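PDB 5MYP: aldehyde dehydrogenase from Trypanosoma brucei, which probably oxidises aldehydes to carboxylic acids with NAD+ as cofactor. Local coordinates for residues V21-R25 with V189-D195; D195-G201 with T218-L224. All coordinates share one frame; numbering follows the deposited sequence. Where two conformers were deposited one is given.

Contact 1: residues V21-R25 with V189-D195; sequences VSKCR and VLKERFD
Ionic and hydrogen bonds between R25 and the turn R193-D195 make up the polar half of this contact. Both terminal nitrogens of the R25 guanidinium converge end-on upon a single carboxylate oxygen, OD2 of D195: NH1 stands 2.7 Å from OD2 and reaches its syn lone pair, whereas NH2, 2.9 Å from the same OD2, comes from above the carboxylate plane. The two flat groups are accordingly steeply inclined, 73° apart, and both N-H...OD2 bonds are noticeably bent. NH2 also donates to the carbonyl O of R193 at 3.0 Å, a bond that lies in the guanidinium plane although it meets the carbonyl from above its own plane. A water completes the arrangement, accepting from NE of R25 and donating to the same R193 O, which leaves the guanidinium little freedom to turn. The bends of the arginine chain at chi2 and chi3 curl it back to reach this turn.

The partners belong to the helix-to-strand connection of a Rossmann-like sheet: the chain runs from helix 183-191 into strand 196-200, with helix 16-29 packed alongside. D195 OD2 further accepts from the backbone N of V120, on the neighbouring strand 110-124, and R193 turns its own guanidinium to E390 of the second subunit.

Apolar packing gathers round V21. With CG1 anti to the backbone N (chi1 178°), CG2 is left to approach CZ of F194 at 3.7 Å, oblique to the ring, and CG of E192 at 3.8 Å. The more distant CG2 of V189 adds a looser touch.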
loop_
_atom_site.group_PDB
_atom_site.type_symbol
_atom_site.label_atom_id
_atom_site.label_comp_id
_atom_site.label_asym_id
_atom_site.label_seq_id
_atom_site.Cartn_x
_atom_site.Cartn_y
_atom_site.Cartn_z
ATOM N N VAL A 21 22.014 -5.685 -8.814
ATOM C CA VAL A 21 20.587 -6.027 -8.691
ATOM C C VAL A 21 20.319 -7.458 -9.175
ATOM O O VAL A 21 19.593 -8.198 -8.517
ATOM C CB VAL A 21 19.665 -5.019 -9.425
ATOM C CG1 VAL A 21 18.195 -5.441 -9.315
ATOM C CG2 VAL A 21 19.847 -3.612 -8.856
ATOM N N SER A 22 20.919 -7.834 -10.306
ATOM C CA SER A 22 20.767 -9.173 -10.882
ATOM C C SER A 22 21.238 -10.287 -9.942
ATOM O O SER A 22 20.598 -11.333 -9.852
ATOM C CB SER A 22 21.531 -9.270 -12.206
ATOM O OG SER A 22 21.449 -10.576 -12.737
ATOM N N LYS A 23 22.356 -10.054 -9.256
ATOM C CA LYS A 23 22.881 -11.009 -8.272
ATOM C C LYS A 23 21.916 -11.191 -7.096
ATOM O O LYS A 23 21.694 -12.314 -6.646
ATOM C CB LYS A 23 24.266 -10.581 -7.762
ATOM C CG LYS A 23 25.406 -10.910 -8.702
ATOM C CD LYS A 23 26.740 -10.421 -8.144
ATOM C CE LYS A 23 27.857 -10.608 -9.162
ATOM N NZ LYS A 23 29.066 -9.807 -8.828
ATOM N N CYS A 24 21.339 -10.089 -6.618
ATOM C CA CYS A 24 20.318 -10.141 -5.561
ATOM C C CYS A 24 19.036 -10.851 -6.011
ATOM O O CYS A 24 18.439 -11.609 -5.246
ATOM C CB CYS A 24 20.006 -8.728 -5.045
ATOM S SG CYS A 24 21.398 -7.927 -4.207
ATOM N N ARG A 25 18.630 -10.601 -7.255
ATOM C CA ARG A 25 17.480 -11.268 -7.883
ATOM C C ARG A 25 17.691 -12.782 -7.963
ATOM O O ARG A 25 16.831 -13.558 -7.537
ATOM C CB ARG A 25 17.248 -10.673 -9.281
ATOM C CG ARG A 25 16.174 -11.326 -10.140
ATOM C CD ARG A 25 14.787 -11.179 -9.561
ATOM N NE ARG A 25 14.385 -9.786 -9.398
ATOM C CZ ARG A 25 13.270 -9.395 -8.786
ATOM N NH1 ARG A 25 12.422 -10.286 -8.278
ATOM N NH2 ARG A 25 12.997 -8.097 -8.679
ATOM N N VAL A 189 19.797 2.980 -10.500
ATOM C CA VAL A 189 19.259 1.840 -9.731
ATOM C C VAL A 189 17.725 1.798 -9.809
ATOM O O VAL A 189 17.144 0.722 -9.846
ATOM C CB VAL A 189 19.779 1.793 -8.268
ATOM C CG1 VAL A 189 19.153 2.867 -7.396
ATOM C CG2 VAL A 189 19.541 0.419 -7.654
ATOM N N LEU A 190 17.085 2.967 -9.885
ATOM C CA LEU A 190 15.625 3.058 -10.068
ATOM C C LEU A 190 15.078 2.535 -11.415
ATOM O O LEU A 190 13.873 2.270 -11.521
ATOM C CB LEU A 190 15.133 4.487 -9.800
ATOM C CG LEU A 190 15.076 4.892 -8.318
ATOM C CD1 LEU A 190 14.853 6.387 -8.168
ATOM C CD2 LEU A 190 14.013 4.124 -7.544
ATOM N N LYS A 191 15.939 2.398 -12.424
ATOM C CA LYS A 191 15.571 1.729 -13.673
ATOM C C LYS A 191 15.471 0.209 -13.527
ATOM O O LYS A 191 14.774 -0.440 -14.307
ATOM C CB LYS A 191 16.567 2.069 -14.782
ATOM C CG LYS A 191 16.565 3.538 -15.164
ATOM C CD LYS A 191 16.960 3.741 -16.620
ATOM C CE LYS A 191 18.310 3.115 -16.929
ATOM N NZ LYS A 191 18.203 1.668 -17.256
ATOM N N GLU A 192 16.175 -0.355 -12.544
ATOM C CA GLU A 192 16.151 -1.807 -12.295
ATOM C C GLU A 192 14.838 -2.208 -11.616
ATOM O O GLU A 192 14.213 -1.396 -10.920
ATOM C CB GLU A 192 17.338 -2.232 -11.430
ATOM C CG GLU A 192 18.713 -1.915 -12.019
ATOM C CD GLU A 192 18.958 -2.580 -13.359
ATOM O OE1 GLU A 192 18.565 -3.752 -13.536
ATOM O OE2 GLU A 192 19.544 -1.922 -14.238
ATOM N N ARG A 193 14.436 -3.461 -11.822
ATOM C CA ARG A 193 13.157 -3.959 -11.325
ATOM C C ARG A 193 13.266 -4.484 -9.892
ATOM O O ARG A 193 14.023 -5.422 -9.622
ATOM C CB ARG A 193 12.619 -5.063 -12.232
ATOM C CG ARG A 193 11.255 -5.563 -11.792
ATOM C CD ARG A 193 10.600 -6.471 -12.815
ATOM N NE ARG A 193 9.310 -6.944 -12.326
ATOM C CZ ARG A 193 8.501 -7.759 -12.994
ATOM N NH1 ARG A 193 8.836 -8.197 -14.201
ATOM N NH2 ARG A 193 7.351 -8.130 -12.450
ATOM N N PHE A 194 12.504 -3.867 -8.991
ATOM C CA PHE A 194 12.364 -4.333 -7.612
ATOM C C PHE A 194 10.914 -4.713 -7.353
ATOM O O PHE A 194 10.011 -4.323 -8.099
ATOM C CB PHE A 194 12.801 -3.246 -6.640
ATOM C CG PHE A 194 14.258 -2.921 -6.727
ATOM C CD1 PHE A 194 15.195 -3.703 -6.062
ATOM C CD2 PHE A 194 14.704 -1.848 -7.495
ATOM C CE1 PHE A 194 16.551 -3.414 -6.147
ATOM C CE2 PHE A 194 16.056 -1.552 -7.580
ATOM C CZ PHE A 194 16.981 -2.335 -6.907
ATOM N N ASP A 195 10.704 -5.474 -6.287
ATOM C CA ASP A 195 9.366 -5.898 -5.876
ATOM C C ASP A 195 8.763 -5.006 -4.795
ATOM O O ASP A 195 7.569 -5.090 -4.521
ATOM C CB ASP A 195 9.407 -7.359 -5.451
ATOM C CG ASP A 195 9.904 -8.245 -6.569
ATOM O OD1 ASP A 195 9.103 -8.546 -7.481
ATOM O OD2 ASP A 195 11.111 -8.591 -6.564
HETATM O O HOH W 1 15.414 -7.455 -10.894
#

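Contact 2: residues D195-G201 with T218-L224; sequences DHILYTG and TPVTLEL
H196 and T221 join the two strands through their side chains: NE2 of H196 lies 2.8 Å from OG1 of T221 in a nearly straight hydrogen bond, with OG1 at the edge of the ring. Swung across by its chi1 of -160°, the imidazole lies over the neighbouring strand, and the carbonyl O of P219 sits 3.6 Å above the ring plane, over its centre; ND1 is buried with no partner in the model.

The tight part is the backbone. Strands 196-200 and 220-223 run parallel, only 7° apart, as the two strands of a right-handed beta-alpha-beta crossover through helix 203-214 in the Rossmann-like cofactor domain. Five N-H...O bonds pass between them, beginning with I197 N to P219 O (3.1 Å) and ending with G201 N to E223 O; the shortest is E223 N to Y199 O (2.8 Å). CA-H...O contacts fill the intervals. I197, Y199 and V220 face helix 203-214, while L222, on the same face, meets L217 of the second subunit. Here CB of Y199 lies 4.0 Å from CD2 of L222, and CD2 of L224 touches the tyrosine ring at its edge. On the other face, CD1 of L198 rests 3.8 Å from CG2 of T221.

The looser parts are the two ends, where D195, P219 and G201 are partly exposed; the residues between are buried. CD of P219 lies beside the carbonyl O of D195, V220 N donates to a glycerol, probably from the crystallisation liquor, and M441 of the second subunit packs on P219.

At the far end OG1 of T200 touches CB of E223, a predicted active-site residue. The side chain of T200 is about 5 Å from that of C259, the other predicted one; the regular parallel pairing thus probably fixes the backbone from which the E223 carboxylate extends.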
loop_
_atom_site.group_PDB
_atom_site.type_symbol
_atom_site.label_atom_id
_atom_site.label_comp_id
_atom_site.label_asym_id
_atom_site.label_seq_id
_atom_site.Cartn_x
_atom_site.Cartn_y
_atom_site.Cartn_z
ATOM N N ASP A 195 10.704 -5.474 -6.287
ATOM C CA ASP A 195 9.366 -5.898 -5.876
ATOM C C ASP A 195 8.763 -5.006 -4.795
ATOM O O ASP A 195 7.569 -5.090 -4.521
ATOM C CB ASP A 195 9.407 -7.359 -5.451
ATOM C CG ASP A 195 9.904 -8.245 -6.569
ATOM O OD1 ASP A 195 9.103 -8.546 -7.481
ATOM O OD2 ASP A 195 11.111 -8.591 -6.564
ATOM N N HIS A 196 9.599 -4.158 -4.199
ATOM C CA HIS A 196 9.169 -3.097 -3.302
ATOM C C HIS A 196 10.292 -2.064 -3.199
ATOM O O HIS A 196 11.475 -2.418 -3.256
ATOM C CB HIS A 196 8.867 -3.648 -1.901
ATOM C CG HIS A 196 7.992 -2.758 -1.080
ATOM N ND1 HIS A 196 6.642 -2.982 -0.933
ATOM C CD2 HIS A 196 8.263 -1.628 -0.379
ATOM C CE1 HIS A 196 6.121 -2.040 -0.166
ATOM N NE2 HIS A 196 7.081 -1.201 0.177
ATOM N N ILE A 197 9.923 -0.795 -3.042
ATOM C CA ILE A 197 10.885 0.279 -2.799
ATOM C C ILE A 197 10.470 1.032 -1.536
ATOM O O ILE A 197 9.324 1.477 -1.427
ATOM C CB ILE A 197 10.968 1.266 -3.987
ATOM C CG1 ILE A 197 11.425 0.546 -5.264
ATOM C CG2 ILE A 197 11.911 2.427 -3.665
ATOM C CD1 ILE A 197 11.138 1.292 -6.549
ATOM N N LEU A 198 11.389 1.157 -0.578
ATOM C CA LEU A 198 11.192 2.060 0.558
ATOM C C LEU A 198 12.108 3.267 0.389
ATOM O O LEU A 198 13.323 3.113 0.249
ATOM C CB LEU A 198 11.437 1.364 1.901
ATOM C CG LEU A 198 11.011 2.198 3.132
ATOM C CD1 LEU A 198 10.410 1.334 4.245
ATOM C CD2 LEU A 198 12.140 3.071 3.677
ATOM N N TYR A 199 11.516 4.460 0.410
ATOM C CA TYR A 199 12.247 5.719 0.283
ATOM C C TYR A 199 11.933 6.621 1.467
ATOM O O TYR A 199 10.769 6.838 1.793
ATOM C CB TYR A 199 11.886 6.444 -1.024
ATOM C CG TYR A 199 12.428 7.856 -1.077
ATOM C CD1 TYR A 199 13.751 8.099 -1.433
ATOM C CD2 TYR A 199 11.633 8.944 -0.723
ATOM C CE1 TYR A 199 14.266 9.388 -1.465
ATOM C CE2 TYR A 199 12.137 10.239 -0.738
ATOM C CZ TYR A 199 13.453 10.458 -1.113
ATOM O OH TYR A 199 13.953 11.738 -1.131
ATOM N N THR A 200 12.985 7.147 2.090
ATOM C CA THR A 200 12.876 8.159 3.129
ATOM C C THR A 200 13.554 9.423 2.612
ATOM O O THR A 200 14.669 9.368 2.087
ATOM C CB THR A 200 13.544 7.699 4.441
ATOM O OG1 THR A 200 13.030 6.414 4.813
ATOM C CG2 THR A 200 13.278 8.685 5.579
ATOM N N GLY A 201 12.868 10.557 2.745
ATOM C CA GLY A 201 13.392 11.840 2.283
ATOM C C GLY A 201 12.297 12.853 2.007
ATOM O O GLY A 201 11.350 12.954 2.775
ATOM N N THR A 218 5.803 -1.324 -9.191
ATOM C CA THR A 218 6.430 -1.685 -7.928
ATOM C C THR A 218 5.770 -0.910 -6.783
ATOM O O THR A 218 5.709 0.320 -6.841
ATOM C CB THR A 218 7.934 -1.363 -7.959
ATOM O OG1 THR A 218 8.540 -2.068 -9.051
ATOM C CG2 THR A 218 8.610 -1.763 -6.642
ATOM N N PRO A 219 5.279 -1.620 -5.744
ATOM C CA PRO A 219 4.743 -0.902 -4.583
ATOM C C PRO A 219 5.816 -0.108 -3.837
ATOM O O PRO A 219 6.977 -0.524 -3.786
ATOM C CB PRO A 219 4.157 -2.015 -3.691
ATOM C CG PRO A 219 4.663 -3.297 -4.229
ATOM C CD PRO A 219 5.059 -3.078 -5.653
ATOM N N VAL A 220 5.415 1.031 -3.281
ATOM C CA VAL A 220 6.340 1.928 -2.586
ATOM C C VAL A 220 5.864 2.241 -1.176
ATOM O O VAL A 220 4.665 2.363 -0.932
ATOM C CB VAL A 220 6.585 3.255 -3.353
ATOM C CG1 VAL A 220 7.197 2.973 -4.719
ATOM C CG2 VAL A 220 5.305 4.081 -3.493
ATOM N N THR A 221 6.826 2.337 -0.261
ATOM C CA THR A 221 6.631 2.923 1.053
ATOM C C THR A 221 7.449 4.205 1.042
ATOM O O THR A 221 8.648 4.178 0.765
ATOM C CB THR A 221 7.113 1.975 2.168
ATOM O OG1 THR A 221 6.369 0.750 2.104
ATOM C CG2 THR A 221 6.930 2.603 3.553
ATOM N N LEU A 222 6.789 5.330 1.310
ATOM C CA LEU A 222 7.411 6.648 1.253
ATOM C C LEU A 222 7.314 7.258 2.644
ATOM O O LEU A 222 6.216 7.381 3.189
ATOM C CB LEU A 222 6.711 7.526 0.207
ATOM C CG LEU A 222 6.578 6.931 -1.199
ATOM C CD1 LEU A 222 5.720 7.815 -2.099
ATOM C CD2 LEU A 222 7.946 6.716 -1.826
ATOM N N GLU A 223 8.465 7.592 3.225
ATOM C CA GLU A 223 8.544 8.172 4.566
ATOM C C GLU A 223 9.072 9.586 4.405
ATOM O O GLU A 223 10.271 9.796 4.190
ATOM C CB GLU A 223 9.478 7.339 5.447
ATOM C CG GLU A 223 8.985 5.916 5.714
ATOM C CD GLU A 223 7.959 5.807 6.835
ATOM O OE1 GLU A 223 7.776 6.772 7.610
ATOM O OE2 GLU A 223 7.328 4.730 6.943
ATOM N N LEU A 224 8.170 10.560 4.484
ATOM C CA LEU A 224 8.484 11.932 4.093
ATOM C C LEU A 224 8.354 12.836 5.309
ATOM O O LEU A 224 8.552 12.369 6.433
ATOM C CB LEU A 224 7.614 12.353 2.901
ATOM C CG LEU A 224 7.493 11.299 1.790
ATOM C CD1 LEU A 224 6.493 11.736 0.732
ATOM C CD2 LEU A 224 8.846 10.997 1.159
#

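How the contacts relate
Contact 1 precedes contact 2 along the chain, and the two meet at D195, which belongs to both; their centres are about 14 Å apart. Helix 183-191 leads through the turn of contact 1 straight into strand 196-200 of contact 2, and T218 OG1 probably hydrogen-bonds back to F194 O, tying the residues just before strand 220-223 to that turn. Both pack against strand 110-124 of the same mixed sheet and both touch the second subunit. Contact 1 packs helix 16-29 beside the sheet, its centre about 23 Å from the chain centre, whereas that of contact 2 lies about 11 Å from it and the contact holds the predicted active-site residue E223.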